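Local coordinates for protein UDP-N-acetylmuramate--L-alanine ligase (Thermotoga maritima, PDB 1J6U) that joins L-alanine to UDP-N-acetylmuramate at the expense of ATP, a cytoplasmic step in building the peptidoglycan cell wall, at residues P59-V62 against D67-Y70; V234-K239 against N281-I286; T244-S249 against G263-E268. All coordinates share one frame; numbering follows the deposited sequence.

Interaction 1: residues P59-V62 against D67-Y70; sequences PIFV and DNWY
The loop 67-70, with an inverse gamma turn centred on N68, packs against F61 of strand 60-61, which meets N68 near its CB and Y70 near the far end of its ring. The turn is closed by a weak hydrogen bond from W69 N to D67 O (2.8 Å). F61 and N68 lie alongside each other, pointing opposite ways: N68 OD1 lies 3.2 Å from F61 CB and 3.5 Å from F61 CG, and the amide plane is only 13° from that of the ring. No hydrogen bond crosses between the segments here. The other end of the amide is fixed elsewhere, because N68 ND2 donates to P63 O and to E87 OE2, which settles how the amide is turned.

F61 belongs to strand 60-61, an outermost strand of the five-stranded parallel sheet of the Rossmann-like N-terminal domain, the one that in Mur ligases holds the UDP part of the substrate. Its neighbour in the sheet, strand 38-42, contributes Y40, which touches F61, meets the Y70 ring edge-to-face and accepts a hydrogen bond from Y70 N through its OH. The F61 and Y70 rings are nearly parallel, at 9°, but so offset that there is little overlap, their centroids 5.2 Å from each other. The contact runs through F61 CE2, 3.6 Å from Y70 CE1, with Y70 OH 3.7 Å from F61 CZ. With CG anti to the carbonyl carbon (chi1 -56°), the F61 ring is placed alongside N68 and its CE2 and CZ end at Y70.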
loop_
_atom_site.group_PDB
_atom_site.type_symbol
_atom_site.label_atom_id
_atom_site.label_comp_id
_atom_site.label_asym_id
_atom_site.label_seq_id
_atom_site.Cartn_x
_atom_site.Cartn_y
_atom_site.Cartn_z
ATOM N N PRO A 59 19.465 -0.089 -15.778
ATOM C CA PRO A 59 20.339 -1.175 -15.334
ATOM C C PRO A 59 20.078 -1.411 -13.854
ATOM O O PRO A 59 20.199 -0.483 -13.038
ATOM C CB PRO A 59 21.720 -0.618 -15.581
ATOM C CG PRO A 59 21.487 0.433 -16.639
ATOM C CD PRO A 59 20.247 1.083 -16.177
ATOM N N ILE A 60 19.696 -2.646 -13.533
ATOM C CA ILE A 60 19.395 -3.052 -12.181
ATOM C C ILE A 60 20.211 -4.287 -11.914
ATOM O O ILE A 60 20.052 -5.302 -12.616
ATOM C CB ILE A 60 17.924 -3.476 -11.995
ATOM C CG1 ILE A 60 16.971 -2.325 -12.364
ATOM C CG2 ILE A 60 17.738 -3.947 -10.547
ATOM C CD1 ILE A 60 17.203 -1.060 -11.554
ATOM N N PHE A 61 21.032 -4.221 -10.870
ATOM C CA PHE A 61 21.919 -5.323 -10.516
ATOM C C PHE A 61 21.522 -6.031 -9.248
ATOM O O PHE A 61 21.346 -5.414 -8.196
ATOM C CB PHE A 61 23.347 -4.792 -10.385
ATOM C CG PHE A 61 23.832 -4.097 -11.617
ATOM C CD1 PHE A 61 24.166 -4.824 -12.745
ATOM C CD2 PHE A 61 23.880 -2.719 -11.676
ATOM C CE1 PHE A 61 24.543 -4.196 -13.930
ATOM C CE2 PHE A 61 24.255 -2.074 -12.849
ATOM C CZ PHE A 61 24.590 -2.825 -13.988
ATOM N N VAL A 62 21.375 -7.340 -9.356
ATOM C CA VAL A 62 21.006 -8.157 -8.209
ATOM C C VAL A 62 21.996 -9.299 -8.183
ATOM O O VAL A 62 22.221 -9.933 -9.217
ATOM C CB VAL A 62 19.605 -8.755 -8.378
ATOM C CG1 VAL A 62 19.253 -9.629 -7.171
ATOM C CG2 VAL A 62 18.595 -7.626 -8.574
ATOM N N ASP A 67 30.735 -4.629 -7.301
ATOM C CA ASP A 67 30.882 -4.793 -8.738
ATOM C C ASP A 67 29.855 -3.839 -9.447
ATOM O O ASP A 67 30.086 -3.354 -10.567
ATOM C CB ASP A 67 30.536 -6.249 -9.086
ATOM C CG ASP A 67 31.683 -6.997 -9.747
ATOM O OD1 ASP A 67 31.548 -8.231 -9.940
ATOM O OD2 ASP A 67 32.709 -6.361 -10.078
ATOM N N ASN A 68 28.715 -3.585 -8.789
ATOM C CA ASN A 68 27.659 -2.755 -9.365
ATOM C C ASN A 68 27.947 -1.288 -9.194
ATOM O O ASN A 68 27.097 -0.537 -8.735
ATOM C CB ASN A 68 26.327 -3.047 -8.694
ATOM C CG ASN A 68 26.032 -4.516 -8.607
ATOM O OD1 ASN A 68 26.365 -5.272 -9.518
ATOM N ND2 ASN A 68 25.378 -4.936 -7.512
ATOM N N TRP A 69 29.146 -0.876 -9.566
ATOM C CA TRP A 69 29.522 0.516 -9.410
ATOM C C TRP A 69 29.819 1.102 -10.779
ATOM O O TRP A 69 30.559 0.515 -11.552
ATOM C CB TRP A 69 30.735 0.606 -8.489
ATOM C CG TRP A 69 31.129 1.967 -8.179
ATOM C CD1 TRP A 69 32.064 2.699 -8.821
ATOM C CD2 TRP A 69 30.584 2.804 -7.164
ATOM N NE1 TRP A 69 32.154 3.950 -8.268
ATOM C CE2 TRP A 69 31.254 4.045 -7.245
ATOM C CE3 TRP A 69 29.594 2.632 -6.192
ATOM C CZ2 TRP A 69 30.974 5.113 -6.388
ATOM C CZ3 TRP A 69 29.307 3.702 -5.326
ATOM C CH2 TRP A 69 29.998 4.924 -5.431
ATOM N N TYR A 70 29.203 2.237 -11.093
ATOM C CA TYR A 70 29.429 2.860 -12.387
ATOM C C TYR A 70 29.687 4.346 -12.273
ATOM O O TYR A 70 29.197 5.157 -13.056
ATOM C CB TYR A 70 28.265 2.537 -13.315
ATOM C CG TYR A 70 28.209 1.059 -13.564
ATOM C CD1 TYR A 70 27.690 0.184 -12.612
ATOM C CD2 TYR A 70 28.759 0.520 -14.719
ATOM C CE1 TYR A 70 27.721 -1.212 -12.810
ATOM C CE2 TYR A 70 28.798 -0.862 -14.932
ATOM C CZ TYR A 70 28.276 -1.727 -13.983
ATOM O OH TYR A 70 28.281 -3.087 -14.254
#

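Interaction 2: residues V234-K239 against N281-I286; sequences VTFGVK and NALAVI
The F236 ring carries the methyl of A284 over one face, with L283 CB approaching it obliquely and the ring of F222 meeting it with planes at about 25°. The A284 contact is a CH-pi interaction: CB stands 3.6 Å from the ring centroid, 21° off the ring normal, and is displaced toward the rim, so its closest ring atom is F236 CE2 at 3.4 Å. F236 ends strand 234-236, an edge strand of the seven-stranded mixed sheet in the middle domain, the P-loop ATPase-like part of a Mur ligase, and A284 and L283 belong to helix 276-291, which packs on it. No hydrogen bond links strand and helix here; the join is apolar and buried.

With chi1 at 61°, F236 CG sits between the backbone N and the carbonyl carbon, and this lays the ring along the helix, against the backbone of A284 as well as its methyl: F236 CD2 is 3.6 Å from A284 CA. Replacing F236 with an alanine would probably open a gap between strand and helix, leaving the A284 methyl without its aromatic face and F222 without its neighbouring ring. On its far side the same helix touches helix 125-138, whose start belongs to the predicted ATP-binding loop, through N281 against T127 and V285 against M131, while A282 and I286 rest on strand 264-271. L283 extends the contact past the ring: its CD1 packs on F236 CB at 3.5 Å and lies 3.4 Å from the carbonyl oxygen G237 O.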
loop_
_atom_site.group_PDB
_atom_site.type_symbol
_atom_site.label_atom_id
_atom_site.label_comp_id
_atom_site.label_asym_id
_atom_site.label_seq_id
_atom_site.Cartn_x
_atom_site.Cartn_y
_atom_site.Cartn_z
ATOM N N VAL A 234 -10.377 19.022 9.594
ATOM C CA VAL A 234 -11.649 18.333 9.329
ATOM C C VAL A 234 -11.417 16.846 9.621
ATOM O O VAL A 234 -10.288 16.333 9.514
ATOM C CB VAL A 234 -12.190 18.483 7.873
ATOM C CG1 VAL A 234 -12.358 19.933 7.544
ATOM C CG2 VAL A 234 -11.273 17.811 6.882
ATOM N N THR A 235 -12.490 16.165 10.008
ATOM C CA THR A 235 -12.424 14.752 10.331
ATOM C C THR A 235 -13.474 13.883 9.630
ATOM O O THR A 235 -14.462 14.376 9.052
ATOM C CB THR A 235 -12.567 14.527 11.839
ATOM O OG1 THR A 235 -13.868 14.950 12.255
ATOM C CG2 THR A 235 -11.529 15.308 12.580
ATOM N N PHE A 236 -13.219 12.576 9.675
ATOM C CA PHE A 236 -14.104 11.573 9.086
ATOM C C PHE A 236 -14.064 10.437 10.102
ATOM O O PHE A 236 -13.059 10.196 10.775
ATOM C CB PHE A 236 -13.606 11.091 7.692
ATOM C CG PHE A 236 -12.250 10.436 7.725
ATOM C CD1 PHE A 236 -12.129 9.055 7.928
ATOM C CD2 PHE A 236 -11.102 11.204 7.692
ATOM C CE1 PHE A 236 -10.872 8.450 8.118
ATOM C CE2 PHE A 236 -9.835 10.622 7.885
ATOM C CZ PHE A 236 -9.711 9.237 8.105
ATOM N N GLY A 237 -15.185 9.753 10.202
ATOM C CA GLY A 237 -15.324 8.677 11.137
ATOM C C GLY A 237 -16.615 7.996 10.785
ATOM O O GLY A 237 -17.263 8.302 9.776
ATOM N N VAL A 238 -16.997 7.049 11.614
ATOM C CA VAL A 238 -18.198 6.325 11.326
ATOM C C VAL A 238 -19.343 6.992 12.037
ATOM O O VAL A 238 -20.329 7.404 11.411
ATOM C CB VAL A 238 -18.078 4.874 11.791
ATOM C CG1 VAL A 238 -19.324 4.139 11.432
ATOM C CG2 VAL A 238 -16.879 4.216 11.129
ATOM N N LYS A 239 -19.203 7.124 13.348
ATOM C CA LYS A 239 -20.279 7.703 14.128
ATOM C C LYS A 239 -20.001 9.129 14.549
ATOM O O LYS A 239 -20.928 9.865 14.828
ATOM C CB LYS A 239 -20.577 6.818 15.334
ATOM C CG LYS A 239 -21.160 5.462 14.949
ATOM N N ASN A 281 -11.359 5.188 3.849
ATOM C CA ASN A 281 -10.323 5.800 3.032
ATOM C C ASN A 281 -10.956 6.760 2.016
ATOM O O ASN A 281 -10.373 7.780 1.677
ATOM C CB ASN A 281 -9.506 4.736 2.237
ATOM C CG ASN A 281 -8.725 3.775 3.133
ATOM O OD1 ASN A 281 -8.309 4.115 4.252
ATOM N ND2 ASN A 281 -8.501 2.568 2.625
ATOM N N ALA A 282 -12.093 6.369 1.459
ATOM C CA ALA A 282 -12.781 7.205 0.501
ATOM C C ALA A 282 -13.337 8.448 1.256
ATOM O O ALA A 282 -13.253 9.555 0.735
ATOM C CB ALA A 282 -13.883 6.438 -0.136
ATOM N N LEU A 283 -13.880 8.245 2.463
ATOM C CA LEU A 283 -14.381 9.318 3.306
ATOM C C LEU A 283 -13.252 10.357 3.512
ATOM O O LEU A 283 -13.468 11.550 3.325
ATOM C CB LEU A 283 -14.791 8.791 4.679
ATOM C CG LEU A 283 -16.259 8.880 5.139
ATOM C CD1 LEU A 283 -16.290 9.183 6.617
ATOM C CD2 LEU A 283 -17.019 9.960 4.396
ATOM N N ALA A 284 -12.052 9.919 3.887
ATOM C CA ALA A 284 -10.957 10.870 4.070
ATOM C C ALA A 284 -10.690 11.633 2.773
ATOM O O ALA A 284 -10.333 12.820 2.791
ATOM C CB ALA A 284 -9.683 10.154 4.523
ATOM N N VAL A 285 -10.862 10.960 1.641
ATOM C CA VAL A 285 -10.637 11.624 0.377
ATOM C C VAL A 285 -11.695 12.714 0.134
ATOM O O VAL A 285 -11.395 13.838 -0.252
ATOM C CB VAL A 285 -10.627 10.599 -0.796
ATOM C CG1 VAL A 285 -10.648 11.354 -2.159
ATOM C CG2 VAL A 285 -9.317 9.732 -0.720
ATOM N N ILE A 286 -12.945 12.335 0.313
ATOM C CA ILE A 286 -14.055 13.231 0.178
ATOM C C ILE A 286 -13.827 14.443 1.104
ATOM O O ILE A 286 -14.015 15.582 0.710
ATOM C CB ILE A 286 -15.325 12.493 0.588
ATOM C CG1 ILE A 286 -15.831 11.690 -0.589
ATOM C CG2 ILE A 286 -16.414 13.469 1.068
ATOM C CD1 ILE A 286 -16.840 10.631 -0.142
#

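Interaction 3: residues T244-S249 against G263-E268; sequences TLEMRS and GKRYLE
E246 and R265 form a salt bridge across the surface of a three-stranded antiparallel sheet, linking its two outermost strands, 243-250 and 264-271, over the top of strand 255-261. E246 OE2 and R265 NH1 are 2.7 Å apart, although the place of NH1 is less sure because it crowds its neighbours in the model. The carboxylate does not meet the guanidinium side by side in one plane. Instead, as modelled, OE2 lies over one face of it, with the two planes 34° apart, and the detailed fit of the two groups remains uncertain. M247, present as selenomethionine, brings its methyl to the guanidinium edge, but that approach is too close to be trusted in detail.

Two different chain shapes bring the charges together. E246 runs out extended, with CG anti to the backbone N (chi1 162°), whereas R265 bends at chi2 and again at chi3 (66°) to carry its end toward the other strand. Beneath them M258, on the central strand, touches both R265 and M247, and its backbone bonds to E246 and M247. The chain turns a corner at E246, and L245 just before it packs on V279 and L280 of helix 276-291. Further along strand 264-271, Y266 and L267 form a classic beta bulge against strand 255-261, and Y266 OH is hydrogen-bonded to D290 OD1.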
loop_
_atom_site.group_PDB
_atom_site.type_symbol
_atom_site.label_atom_id
_atom_site.label_comp_id
_atom_site.label_asym_id
_atom_site.label_seq_id
_atom_site.Cartn_x
_atom_site.Cartn_y
_atom_site.Cartn_z
ATOM N N THR A 244 -19.338 11.750 8.212
ATOM C CA THR A 244 -19.814 10.579 8.918
ATOM C C THR A 244 -20.585 9.581 8.023
ATOM O O THR A 244 -21.033 9.925 6.918
ATOM C CB THR A 244 -20.639 11.147 10.116
ATOM O OG1 THR A 244 -19.849 11.033 11.302
ATOM C CG2 THR A 244 -21.997 10.514 10.267
ATOM N N LEU A 245 -20.711 8.345 8.489
ATOM C CA LEU A 245 -21.430 7.309 7.737
ATOM C C LEU A 245 -22.807 7.078 8.303
ATOM O O LEU A 245 -22.956 6.712 9.469
ATOM C CB LEU A 245 -20.687 5.987 7.799
ATOM C CG LEU A 245 -19.372 6.012 7.065
ATOM C CD1 LEU A 245 -18.752 4.638 7.128
ATOM C CD2 LEU A 245 -19.632 6.409 5.623
ATOM N N GLU A 246 -23.827 7.286 7.494
ATOM C CA GLU A 246 -25.139 7.057 8.016
ATOM C C GLU A 246 -25.552 5.612 7.732
ATOM O O GLU A 246 -26.183 4.974 8.556
ATOM C CB GLU A 246 -26.126 8.031 7.398
ATOM C CG GLU A 246 -27.554 7.570 7.576
ATOM C CD GLU A 246 -28.538 8.491 6.916
ATOM O OE1 GLU A 246 -28.147 9.139 5.918
ATOM O OE2 GLU A 246 -29.700 8.552 7.384
HETATM N N MSE A 247 -25.191 5.103 6.564
HETATM C CA MSE A 247 -25.530 3.742 6.164
HETATM C C MSE A 247 -24.530 3.239 5.164
HETATM O O MSE A 247 -23.972 4.006 4.376
HETATM C CB MSE A 247 -26.863 3.668 5.463
HETATM C CG MSE A 247 -28.028 4.150 6.234
HETATM SE SE MSE A 247 -29.315 4.294 4.862
HETATM C CE MSE A 247 -29.134 6.162 4.451
ATOM N N ARG A 248 -24.333 1.933 5.185
ATOM C CA ARG A 248 -23.392 1.297 4.286
ATOM C C ARG A 248 -23.992 0.005 3.868
ATOM O O ARG A 248 -24.577 -0.700 4.669
ATOM C CB ARG A 248 -22.070 1.001 4.973
ATOM C CG ARG A 248 -21.108 0.286 4.060
ATOM C CD ARG A 248 -19.861 -0.140 4.805
ATOM N NE ARG A 248 -19.038 -0.946 3.931
ATOM C CZ ARG A 248 -18.821 -2.247 4.092
ATOM N NH1 ARG A 248 -19.356 -2.921 5.111
ATOM N NH2 ARG A 248 -18.077 -2.874 3.208
ATOM N N SER A 249 -23.843 -0.305 2.599
ATOM C CA SER A 249 -24.381 -1.530 2.084
ATOM C C SER A 249 -23.353 -2.067 1.095
ATOM O O SER A 249 -22.985 -1.411 0.093
ATOM C CB SER A 249 -25.723 -1.246 1.418
ATOM O OG SER A 249 -26.090 -2.325 0.587
ATOM N N GLY A 263 -23.469 16.098 10.332
ATOM C CA GLY A 263 -24.753 15.549 10.706
ATOM C C GLY A 263 -25.881 15.594 9.726
ATOM O O GLY A 263 -27.001 15.215 10.060
ATOM N N LYS A 264 -25.610 16.047 8.515
ATOM C CA LYS A 264 -26.688 16.101 7.547
ATOM C C LYS A 264 -26.357 15.260 6.332
ATOM O O LYS A 264 -25.237 15.299 5.819
ATOM C CB LYS A 264 -26.981 17.567 7.159
ATOM C CG LYS A 264 -27.512 18.390 8.341
ATOM C CD LYS A 264 -28.333 19.598 7.885
ATOM C CE LYS A 264 -29.133 20.201 9.040
ATOM N NZ LYS A 264 -30.219 19.313 9.575
ATOM N N ARG A 265 -27.338 14.482 5.897
ATOM C CA ARG A 265 -27.169 13.625 4.744
ATOM C C ARG A 265 -26.575 14.557 3.705
ATOM O O ARG A 265 -27.137 15.605 3.395
ATOM C CB ARG A 265 -28.517 13.087 4.304
ATOM C CG ARG A 265 -28.444 11.979 3.317
ATOM C CD ARG A 265 -28.983 10.684 3.908
ATOM N NE ARG A 265 -30.410 10.744 4.189
ATOM C CZ ARG A 265 -31.119 9.716 4.635
ATOM N NH1 ARG A 265 -30.527 8.556 4.839
ATOM N NH2 ARG A 265 -32.410 9.850 4.898
ATOM N N TYR A 266 -25.436 14.157 3.160
ATOM C CA TYR A 266 -24.712 14.994 2.232
ATOM C C TYR A 266 -24.488 14.379 0.866
ATOM O O TYR A 266 -24.539 15.064 -0.147
ATOM C CB TYR A 266 -23.364 15.349 2.865
ATOM C CG TYR A 266 -22.588 16.326 2.060
ATOM C CD1 TYR A 266 -21.231 16.129 1.810
ATOM C CD2 TYR A 266 -23.194 17.491 1.579
ATOM C CE1 TYR A 266 -20.479 17.068 1.115
ATOM C CE2 TYR A 266 -22.452 18.444 0.870
ATOM C CZ TYR A 266 -21.098 18.226 0.644
ATOM O OH TYR A 266 -20.384 19.152 -0.060
ATOM N N LEU A 267 -24.206 13.083 0.832
ATOM C CA LEU A 267 -23.977 12.398 -0.438
ATOM C C LEU A 267 -23.917 10.887 -0.295
ATOM O O LEU A 267 -23.771 10.313 0.799
ATOM C CB LEU A 267 -22.677 12.889 -1.113
ATOM C CG LEU A 267 -21.360 12.707 -0.335
ATOM C CD1 LEU A 267 -20.873 11.264 -0.447
ATOM C CD2 LEU A 267 -20.315 13.651 -0.907
ATOM N N GLU A 268 -24.036 10.242 -1.435
ATOM C CA GLU A 268 -23.948 8.818 -1.445
ATOM C C GLU A 268 -22.634 8.456 -2.118
ATOM O O GLU A 268 -22.368 8.852 -3.256
ATOM C CB GLU A 268 -25.106 8.192 -2.209
ATOM C CG GLU A 268 -25.036 6.698 -2.158
ATOM C CD GLU A 268 -26.156 6.040 -2.896
ATOM O OE1 GLU A 268 -26.223 6.204 -4.136
ATOM O OE2 GLU A 268 -26.963 5.357 -2.231
#

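Overall arrangement
Interaction 1 comes first along the chain, in the N-terminal domain, and lies on the opposite side of the molecule's centre from the other two; its centre is 44 Å from that of interaction 2 and 53 Å from that of interaction 3. Those two both belong to the middle domain, with centres 11 Å apart, and interaction 3 is nested within the loop that interaction 2 closes. They meet where V238 O probably accepts a hydrogen bond from L245 N (3.1 Å). Strand 234-236 leads into strand 243-250, and strand 264-271 into helix 276-291, so the small antiparallel sheet is joined at both ends to the strand and helix of interaction 2, the helix touching T127 of the predicted ATP-binding site.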